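Local coordinates for segregation and condensation protein A (Thermococcus onnurineus, PDB 6IVH) that probably serves, as the kleisin subunit of an archaeal Smc-based condensin, to link Smc proteins in chromosome organisation, this piece being its N-terminal domain, at residues I29-V32 with D33-K37; I62-R65 with M66-A70; A113-D116 with A117-A121. One frame throughout, in Å; residues are numbered along the deposited sequence.

Contact 1: residues I29-V32 with D33-K37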
ATOM      1  N   ILE A  29      11.507  -1.197  -0.202  1.00 69.15           N
ATOM      2  CA  ILE A  29      10.222  -1.441  -0.843  1.00 65.39           C
ATOM      3  C   ILE A  29      10.165  -0.634  -2.130  1.00 62.21           C
ATOM      4  O   ILE A  29      10.475   0.563  -2.136  1.00 69.80           O
ATOM      5  CB  ILE A  29       9.056  -1.069   0.089  1.00 63.22           C
ATOM      6  CG1 ILE A  29       9.195  -1.762   1.446  1.00 62.73           C
ATOM      7  CG2 ILE A  29       7.727  -1.417  -0.562  1.00 61.23           C
ATOM      8  CD1 ILE A  29       8.041  -1.478   2.379  1.00 57.35           C
ATOM      9  N   ASP A  30       9.774  -1.282  -3.223  1.00 62.31           N
ATOM     10  CA  ASP A  30       9.548  -0.594  -4.490  1.00 57.70           C
ATOM     11  C   ASP A  30       8.069  -0.233  -4.570  1.00 53.60           C
ATOM     12  O   ASP A  30       7.219  -1.114  -4.740  1.00 56.03           O
ATOM     13  CB  ASP A  30       9.975  -1.470  -5.667  1.00 56.21           C
ATOM     14  CG  ASP A  30      10.093  -0.689  -6.969  1.00 58.10           C
ATOM     15  OD1 ASP A  30       9.419   0.352  -7.112  1.00 53.69           O
ATOM     16  OD2 ASP A  30      10.867  -1.121  -7.851  1.00 61.40           O
ATOM     17  N   ILE A  31       7.761   1.063  -4.452  1.00 49.23           N
ATOM     18  CA  ILE A  31       6.366   1.496  -4.375  1.00 48.64           C
ATOM     19  C   ILE A  31       5.622   1.179  -5.666  1.00 52.41           C
ATOM     20  O   ILE A  31       4.400   0.983  -5.656  1.00 50.10           O
ATOM     21  CB  ILE A  31       6.288   2.998  -4.027  1.00 48.59           C
ATOM     22  CG1 ILE A  31       4.854   3.399  -3.678  1.00 45.03           C
ATOM     23  CG2 ILE A  31       6.793   3.847  -5.177  1.00 48.85           C
ATOM     24  CD1 ILE A  31       4.288   2.655  -2.496  1.00 49.65           C
ATOM     25  N   VAL A  32       6.335   1.114  -6.793  1.00 50.86           N
ATOM     26  CA  VAL A  32       5.705   0.721  -8.048  1.00 46.68           C
ATOM     27  C   VAL A  32       5.386  -0.768  -8.033  1.00 48.88           C
ATOM     28  O   VAL A  32       4.286  -1.191  -8.410  1.00 52.40           O
ATOM     29  CB  VAL A  32       6.605   1.096  -9.239  1.00 55.47           C
ATOM     30  CG1 VAL A  32       5.989   0.622 -10.546  1.00 52.57           C
ATOM     31  CG2 VAL A  32       6.841   2.600  -9.272  1.00 51.56           C
ATOM     32  N   ASP A  33       6.339  -1.586  -7.585  1.00 52.64           N
ATOM     33  CA  ASP A  33       6.101  -3.022  -7.510  1.00 51.40           C
ATOM     34  C   ASP A  33       5.179  -3.379  -6.352  1.00 49.81           C
ATOM     35  O   ASP A  33       4.441  -4.366  -6.432  1.00 47.35           O
ATOM     36  CB  ASP A  33       7.430  -3.766  -7.384  1.00 58.19           C
ATOM     37  CG  ASP A  33       8.376  -3.467  -8.533  1.00 66.66           C
ATOM     38  OD1 ASP A  33       7.896  -3.042  -9.606  1.00 65.90           O
ATOM     39  OD2 ASP A  33       9.599  -3.658  -8.362  1.00 67.97           O
ATOM     40  N   LEU A  34       5.204  -2.589  -5.274  1.00 52.48           N
ATOM     41  CA  LEU A  34       4.356  -2.871  -4.119  1.00 42.08           C
ATOM     42  C   LEU A  34       2.886  -2.612  -4.420  1.00 41.60           C
ATOM     43  O   LEU A  34       2.014  -3.291  -3.864  1.00 42.45           O
ATOM     44  CB  LEU A  34       4.811  -2.032  -2.922  1.00 40.09           C
ATOM     45  CG  LEU A  34       4.142  -2.200  -1.550  1.00 36.53           C
ATOM     46  CD1 LEU A  34       2.878  -1.353  -1.401  1.00 29.35           C
ATOM     47  CD2 LEU A  34       3.845  -3.664  -1.270  1.00 35.67           C
ATOM     48  N   THR A  35       2.592  -1.641  -5.287  1.00 41.24           N
ATOM     49  CA  THR A  35       1.208  -1.234  -5.508  1.00 42.29           C
ATOM     50  C   THR A  35       0.377  -2.374  -6.087  1.00 35.14           C
ATOM     51  O   THR A  35      -0.724  -2.662  -5.601  1.00 36.80           O
ATOM     52  CB  THR A  35       1.162  -0.011  -6.424  1.00 43.32           C
ATOM     53  OG1 THR A  35       1.892   1.062  -5.814  1.00 43.73           O
ATOM     54  CG2 THR A  35      -0.278   0.428  -6.651  1.00 39.05           C
ATOM     55  N   GLU A  36       0.888  -3.045  -7.120  1.00 35.61           N
ATOM     56  CA  GLU A  36       0.108  -4.117  -7.729  1.00 44.82           C
ATOM     57  C   GLU A  36       0.069  -5.359  -6.847  1.00 48.85           C
ATOM     58  O   GLU A  36      -0.919  -6.100  -6.873  1.00 45.02           O
ATOM     59  CB  GLU A  36       0.652  -4.456  -9.120  1.00 48.72           C
ATOM     60  CG  GLU A  36      -0.265  -5.359  -9.955  1.00 64.35           C
ATOM     61  CD  GLU A  36      -1.635  -4.745 -10.226  1.00 65.84           C
ATOM     62  OE1 GLU A  36      -1.760  -3.504 -10.158  1.00 67.97           O
ATOM     63  OE2 GLU A  36      -2.581  -5.508 -10.516  1.00 56.80           O
ATOM     64  N   LYS A  37       1.121  -5.604  -6.059  1.00 46.10           N
ATOM     65  CA  LYS A  37       1.069  -6.693  -5.086  1.00 43.65           C
ATOM     66  C   LYS A  37      -0.028  -6.448  -4.057  1.00 40.00           C
ATOM     67  O   LYS A  37      -0.725  -7.383  -3.642  1.00 36.27           O
ATOM     68  CB  LYS A  37       2.423  -6.855  -4.394  1.00 40.87           C
ATOM     69  CG  LYS A  37       3.567  -7.239  -5.321  1.00 41.04           C
ATOM     70  CD  LYS A  37       4.838  -7.510  -4.529  1.00 46.44           C
ATOM     71  CE  LYS A  37       6.011  -7.831  -5.443  1.00 46.35           C
ATOM     72  NZ  LYS A  37       6.510  -6.622  -6.149  1.00 52.12           N
TER
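With CG anti to the backbone N (chi1 -165°), the D30 carboxylate lies beside that of D33 and within bonding distance of V32 N. In T35 it is OG1 that lies anti to the carbonyl carbon (chi1 -59°), which aims the hydroxyl back at the carbonyl of I31. D30 is the N-cap residue of helix 31-47. Its OD1 accepts from V32 N at 3.2 Å, on the anti side of the oxygen and well out of the carboxylate plane. The same OD1 forms a salt bridge with R103. R103 probably offsets part of the negative charge that D30 and D33 bring together. The two carboxylate planes are turned 45° apart. D30 OD2 and D33 OD2 are both acceptors, so their 2.9 Å approach is doubtful in detail.

The backbone then closes the turn: L34 N donates to D30 O at 2.6 Å. One residue on, T35 OG1 bonds to I31 O at 2.5 Å, joined by a weak bond from T35 N to I31 O at 3.2 Å. T35 OG1 also meets L63 O of helix 54-72. The hydroxyl has one proton, so the two carbonyls must share it or take it in turn.

The apolar side is made by I29, whose CG2 branch sits 3.8 Å from L34 CG, the two chains running obliquely past each other. I31 CD1 touches L34 CD1 more loosely, at 4.4 Å. L34 continues onto L15 and L18 of helix 11-20, and I29 onto F107 and L110 of helix 107-120. This is a classic aspartate N-cap, here starting a helix straight after a short antiparallel strand in the compact helical N-terminal domain of a kleisin.

Contact 2: residues I62-R65 with M66-A70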
ATOM      1  N   ILE A  62      -4.355   5.460  -3.115  1.00 35.31           N
ATOM      2  CA  ILE A  62      -3.173   6.206  -2.703  1.00 37.51           C
ATOM      3  C   ILE A  62      -1.908   5.558  -3.254  1.00 35.66           C
ATOM      4  O   ILE A  62      -1.019   6.243  -3.773  1.00 39.43           O
ATOM      5  CB  ILE A  62      -3.128   6.324  -1.169  1.00 38.31           C
ATOM      6  CG1 ILE A  62      -4.376   7.048  -0.655  1.00 39.99           C
ATOM      7  CG2 ILE A  62      -1.858   7.039  -0.727  1.00 35.62           C
ATOM      8  CD1 ILE A  62      -4.484   7.090   0.856  1.00 42.25           C
ATOM      9  N   LEU A  63      -1.810   4.227  -3.158  1.00 35.61           N
ATOM     10  CA  LEU A  63      -0.633   3.534  -3.672  1.00 35.92           C
ATOM     11  C   LEU A  63      -0.511   3.676  -5.182  1.00 35.68           C
ATOM     12  O   LEU A  63       0.606   3.714  -5.711  1.00 40.33           O
ATOM     13  CB  LEU A  63      -0.677   2.057  -3.281  1.00 36.60           C
ATOM     14  CG  LEU A  63      -0.507   1.762  -1.792  1.00 35.12           C
ATOM     15  CD1 LEU A  63      -0.571   0.266  -1.526  1.00 32.40           C
ATOM     16  CD2 LEU A  63       0.803   2.345  -1.287  1.00 39.44           C
ATOM     17  N   VAL A  64      -1.638   3.752  -5.893  1.00 32.14           N
ATOM     18  CA  VAL A  64      -1.580   3.961  -7.336  1.00 37.77           C
ATOM     19  C   VAL A  64      -1.001   5.335  -7.650  1.00 37.88           C
ATOM     20  O   VAL A  64      -0.179   5.483  -8.564  1.00 35.83           O
ATOM     21  CB  VAL A  64      -2.974   3.771  -7.962  1.00 39.99           C
ATOM     22  CG1 VAL A  64      -2.966   4.215  -9.417  1.00 38.90           C
ATOM     23  CG2 VAL A  64      -3.401   2.317  -7.861  1.00 36.19           C
ATOM     24  N   ARG A  65      -1.405   6.359  -6.893  1.00 32.97           N
ATOM     25  CA  ARG A  65      -0.839   7.688  -7.097  1.00 41.15           C
ATOM     26  C   ARG A  65       0.636   7.726  -6.722  1.00 39.75           C
ATOM     27  O   ARG A  65       1.448   8.330  -7.432  1.00 39.68           O
ATOM     28  CB  ARG A  65      -1.618   8.728  -6.294  1.00 39.86           C
ATOM     29  CG  ARG A  65      -0.961  10.104  -6.288  1.00 40.25           C
ATOM     30  CD  ARG A  65      -1.721  11.094  -5.419  1.00 38.46           C
ATOM     31  NE  ARG A  65      -1.868  10.621  -4.044  1.00 46.72           N
ATOM     32  CZ  ARG A  65      -0.942  10.761  -3.101  1.00 39.86           C
ATOM     33  NH1 ARG A  65       0.210  11.356  -3.379  1.00 44.40           N
ATOM     34  NH2 ARG A  65      -1.168  10.301  -1.877  1.00 34.79           N
HETATM   35  N   MSE A  66       1.003   7.083  -5.617  1.00 36.28           N
HETATM   36  CA  MSE A  66       2.387   7.096  -5.158  1.00 39.99           C
HETATM   37  C   MSE A  66       3.307   6.368  -6.130  1.00 41.28           C
HETATM   38  O   MSE A  66       4.494   6.683  -6.223  1.00 44.45           O
HETATM   39  CB  MSE A  66       2.495   6.478  -3.763  1.00 32.69           C
HETATM   40  CG  MSE A  66       1.818   7.303  -2.683  1.00 35.76           C
HETATM   41 SE   MSE A  66       1.920   6.481  -0.923  0.41 24.40          SE
HETATM   42  CE  MSE A  66       3.846   6.599  -0.660  1.00 48.28           C
ATOM     43  N   LYS A  67       2.758   5.396  -6.858  1.00 36.94           N
ATOM     44  CA  LYS A  67       3.544   4.690  -7.861  1.00 45.95           C
ATOM     45  C   LYS A  67       3.560   5.415  -9.200  1.00 51.45           C
ATOM     46  O   LYS A  67       4.528   5.276  -9.958  1.00 48.70           O
ATOM     47  CB  LYS A  67       3.023   3.260  -8.046  1.00 44.32           C
ATOM     48  CG  LYS A  67       2.184   3.026  -9.295  1.00 44.02           C
ATOM     49  CD  LYS A  67       2.215   1.558  -9.701  1.00 50.38           C
ATOM     50  CE  LYS A  67       1.358   1.289 -10.932  1.00 54.11           C
ATOM     51  NZ  LYS A  67      -0.099   1.457 -10.658  1.00 45.45           N
ATOM     52  N   SER A  68       2.517   6.191  -9.506  1.00 47.19           N
ATOM     53  CA  SER A  68       2.532   6.995 -10.722  1.00 47.24           C
ATOM     54  C   SER A  68       3.548   8.124 -10.609  1.00 50.12           C
ATOM     55  O   SER A  68       4.321   8.375 -11.542  1.00 55.23           O
ATOM     56  CB  SER A  68       1.138   7.554 -11.007  1.00 43.09           C
ATOM     57  OG  SER A  68       0.216   6.522 -11.310  1.00 44.58           O
ATOM     58  N   GLU A  69       3.559   8.817  -9.469  1.00 46.77           N
ATOM     59  CA  GLU A  69       4.531   9.884  -9.266  1.00 50.11           C
ATOM     60  C   GLU A  69       5.947   9.328  -9.184  1.00 52.42           C
ATOM     61  O   GLU A  69       6.896   9.957  -9.665  1.00 54.16           O
ATOM     62  CB  GLU A  69       4.181  10.676  -8.007  1.00 49.61           C
ATOM     63  CG  GLU A  69       2.749  11.187  -7.987  1.00 49.83           C
ATOM     64  CD  GLU A  69       2.384  11.863  -6.679  1.00 63.43           C
ATOM     65  OE1 GLU A  69       1.947  13.033  -6.715  1.00 65.37           O
ATOM     66  OE2 GLU A  69       2.535  11.225  -5.614  1.00 57.20           O
ATOM     67  N   ALA A  70       6.111   8.145  -8.587  1.00 49.42           N
ATOM     68  CA  ALA A  70       7.430   7.523  -8.540  1.00 52.98           C
ATOM     69  C   ALA A  70       7.958   7.246  -9.940  1.00 59.73           C
ATOM     70  O   ALA A  70       9.149   7.438 -10.213  1.00 65.77           O
ATOM     71  CB  ALA A  70       7.378   6.234  -7.724  1.00 43.08           C
TER
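This is a contact between side chains three and four residues apart inside helix 54-72 of the kleisin N-terminal domain, with one apolar face and one charged face. The helix lies between helix 31-47, which meets L63, K67 and A70, and helix 107-120, which meets I62 and R65.

On the apolar face, M66 runs parallel to I62. M66 is a selenomethionine, and its SE rests 3.8 Å from I62 CG2. L63 CD2 adds a longer touch to M66 SE at 4.3 Å. Closer to the backbone, M66 CG passes 3.2 Å from I62 O.

On the charged face, R65 and E69 form a salt bridge. The R65 chain leaves the backbone extended and bends at chi3 (57°), which folds the guanidinium back over the preceding turn. E69 reaches back from the following turn to meet NH1. R65 NH1 then stands 3.2 Å from E69 OE2. The two flat groups are nearly perpendicular, 88° apart, and the hydrogen bond within the bridge is weak. M66 CG covers one face of the same guanidinium. E69 OE2 has a second, weak and long ion pair with R99, so its charge is probably shared between two arginines. The backbone bond behind this bridge, from E69 N to R65 O, is nearly straight at 173°.

Next to it, V64 O takes two bonds from a single residue. S68 OG and S68 N reach it from opposite faces of its carbonyl plane, OG at 3.0 Å and N at 2.9 Å from V64 O.

Contact 3: residues A113-D116 with A117-A121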
ATOM      1  N   ALA A 113       3.743   7.252   5.658  1.00 60.95           N
ATOM      2  CA  ALA A 113       3.334   7.974   4.457  1.00 58.95           C
ATOM      3  C   ALA A 113       1.911   7.612   4.049  1.00 60.25           C
ATOM      4  O   ALA A 113       1.132   8.487   3.647  1.00 59.57           O
ATOM      5  CB  ALA A 113       4.309   7.688   3.315  1.00 55.05           C
ATOM      6  N   LEU A 114       1.548   6.330   4.148  1.00 60.21           N
ATOM      7  CA  LEU A 114       0.210   5.919   3.735  1.00 58.05           C
ATOM      8  C   LEU A 114      -0.845   6.371   4.739  1.00 60.39           C
ATOM      9  O   LEU A 114      -1.911   6.862   4.348  1.00 58.79           O
ATOM     10  CB  LEU A 114       0.163   4.404   3.536  1.00 53.03           C
ATOM     11  CG  LEU A 114      -1.206   3.793   3.251  1.00 56.79           C
ATOM     12  CD1 LEU A 114      -1.791   4.369   1.979  1.00 58.13           C
ATOM     13  CD2 LEU A 114      -1.116   2.280   3.145  1.00 51.52           C
HETATM   14  N   MSE A 115      -0.570   6.218   6.031  1.00 61.71           N
HETATM   15  CA  MSE A 115      -1.516   6.630   7.070  1.00 65.42           C
HETATM   16  C   MSE A 115      -1.699   8.145   7.120  1.00 65.49           C
HETATM   17  O   MSE A 115      -2.763   8.632   7.504  1.00 65.80           O
HETATM   18  CB  MSE A 115      -1.069   6.117   8.442  1.00 65.33           C
HETATM   19  CG  MSE A 115      -2.028   5.126   9.097  1.00 65.21           C
HETATM   20 SE   MSE A 115      -2.551   3.651   7.936  0.74 96.93          SE
HETATM   21  CE  MSE A 115      -1.010   2.489   8.178  1.00 48.65           C
ATOM     22  N   ASP A 116      -0.661   8.893   6.738  1.00 65.70           N
ATOM     23  CA  ASP A 116      -0.813  10.341   6.629  1.00 64.50           C
ATOM     24  C   ASP A 116      -1.716  10.707   5.459  1.00 60.38           C
ATOM     25  O   ASP A 116      -2.526  11.637   5.558  1.00 62.45           O
ATOM     26  CB  ASP A 116       0.553  11.014   6.483  1.00 61.55           C
ATOM     27  CG  ASP A 116       1.201  11.317   7.823  1.00 69.22           C
ATOM     28  OD1 ASP A 116       0.489  11.307   8.850  1.00 64.40           O
ATOM     29  OD2 ASP A 116       2.424  11.572   7.848  1.00 69.65           O
ATOM     30  N   ALA A 117      -1.596   9.984   4.343  1.00 56.61           N
ATOM     31  CA  ALA A 117      -2.477  10.232   3.209  1.00 56.07           C
ATOM     32  C   ALA A 117      -3.892   9.744   3.482  1.00 58.97           C
ATOM     33  O   ALA A 117      -4.857  10.342   2.993  1.00 59.85           O
ATOM     34  CB  ALA A 117      -1.918   9.565   1.952  1.00 53.05           C
ATOM     35  N   LEU A 118      -4.036   8.666   4.257  1.00 55.51           N
ATOM     36  CA  LEU A 118      -5.365   8.145   4.558  1.00 54.28           C
ATOM     37  C   LEU A 118      -6.153   9.105   5.440  1.00 64.41           C
ATOM     38  O   LEU A 118      -7.354   9.308   5.225  1.00 65.13           O
ATOM     39  CB  LEU A 118      -5.253   6.774   5.223  1.00 52.38           C
ATOM     40  CG  LEU A 118      -4.982   5.584   4.301  1.00 53.97           C
ATOM     41  CD1 LEU A 118      -4.524   4.380   5.098  1.00 52.80           C
ATOM     42  CD2 LEU A 118      -6.228   5.243   3.507  1.00 47.81           C
ATOM     43  N   GLU A 119      -5.498   9.711   6.432  1.00 65.06           N
ATOM     44  CA  GLU A 119      -6.213  10.561   7.377  1.00 76.51           C
ATOM     45  C   GLU A 119      -6.522  11.947   6.829  1.00 75.36           C
ATOM     46  O   GLU A 119      -7.492  12.569   7.277  1.00 81.96           O
ATOM     47  CB  GLU A 119      -5.425  10.682   8.683  1.00 77.22           C
ATOM     48  CG  GLU A 119      -5.899   9.725   9.774  1.00 81.17           C
ATOM     49  CD  GLU A 119      -5.454   8.292   9.542  1.00 77.72           C
ATOM     50  OE1 GLU A 119      -6.302   7.458   9.162  1.00 77.51           O
ATOM     51  OE2 GLU A 119      -4.258   7.997   9.754  1.00 77.57           O
ATOM     52  N   GLU A 120      -5.738  12.450   5.879  1.00 67.09           N
ATOM     53  CA  GLU A 120      -6.081  13.715   5.245  1.00 78.71           C
ATOM     54  C   GLU A 120      -6.975  13.540   4.026  1.00 75.47           C
ATOM     55  O   GLU A 120      -7.505  14.534   3.516  1.00 89.30           O
ATOM     56  CB  GLU A 120      -4.814  14.487   4.856  1.00 82.91           C
ATOM     57  CG  GLU A 120      -4.534  15.685   5.760  1.00 85.94           C
ATOM     58  CD  GLU A 120      -3.698  16.752   5.079  1.00 96.34           C
ATOM     59  OE1 GLU A 120      -2.453  16.666   5.133  1.00 88.73           O
ATOM     60  OE2 GLU A 120      -4.290  17.678   4.484  1.00 99.83           O
ATOM     61  N   ALA A 121      -7.166  12.314   3.551  1.00 68.21           N
ATOM     62  CA  ALA A 121      -8.135  12.057   2.495  1.00 72.97           C
ATOM     63  C   ALA A 121      -9.548  12.236   3.043  1.00 80.68           C
ATOM     64  O   ALA A 121     -10.525  11.825   2.421  1.00 86.60           O
ATOM     65  CB  ALA A 121      -7.953  10.662   1.926  1.00 66.81           C
TER
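L118 lies across both L114 and M115, and these three side chains form the apolar side of the last turns of helix 107-120. The stretch falls in a predicted coiled coil of the kleisin N-terminal domain. L118 CG is anti to its carbonyl carbon (chi1 -79°), which carries CD1 back toward the preceding turn. There CD1 comes 3.8 Å from L114 CG, the two leucines meeting at a slant. It also touches SE of M115, a selenomethionine, at 3.5 Å. The M115 chain is bent at chi2 and chi3, and the second bend turns CE away from L118, back toward the start of the helix. L114 and M115 continue onto helix 11-20, while L118 covers L58 and I62 of helix 54-72.

E119 folds back alongside M115. M115 CG passes E119 OE2 at 3.7 Å. The strongest polar partner of E119 is R55 of helix 54-72, in a salt bridge through OE1. E119 OE2 is modelled close to M115 O, but both are acceptors, so that approach is doubtful.

Backbone bonds hold the turns together. L118 N donates to L114 O at 2.8 Å, and a weak bond from E120 N to D116 O follows. Between them E119 N binds M115 O at 3.1 Å.

In the fold
The three contacts follow one another along the chain. Contact 1 spans a short strand and the start of helix 31-47; contacts 2 and 3 each lie within one helix. Contact 2 joins the other two. The centres of contacts 1 and 2 are about 9 Å apart, and the helices meet where T35 OG1 lies 2.9 Å from L63 O, a probable hydrogen bond, and where I31 CG2 packs on A70 CB at 3.5 Å. The centres of contacts 2 and 3 are about 13 Å apart, and the join is apolar: I62 CD1 on L118 CD2 and I62 CG2 on A117 CB, both at 3.7 Å. Contacts 1 and 3 do not touch, their nearest atoms about 7 Å apart.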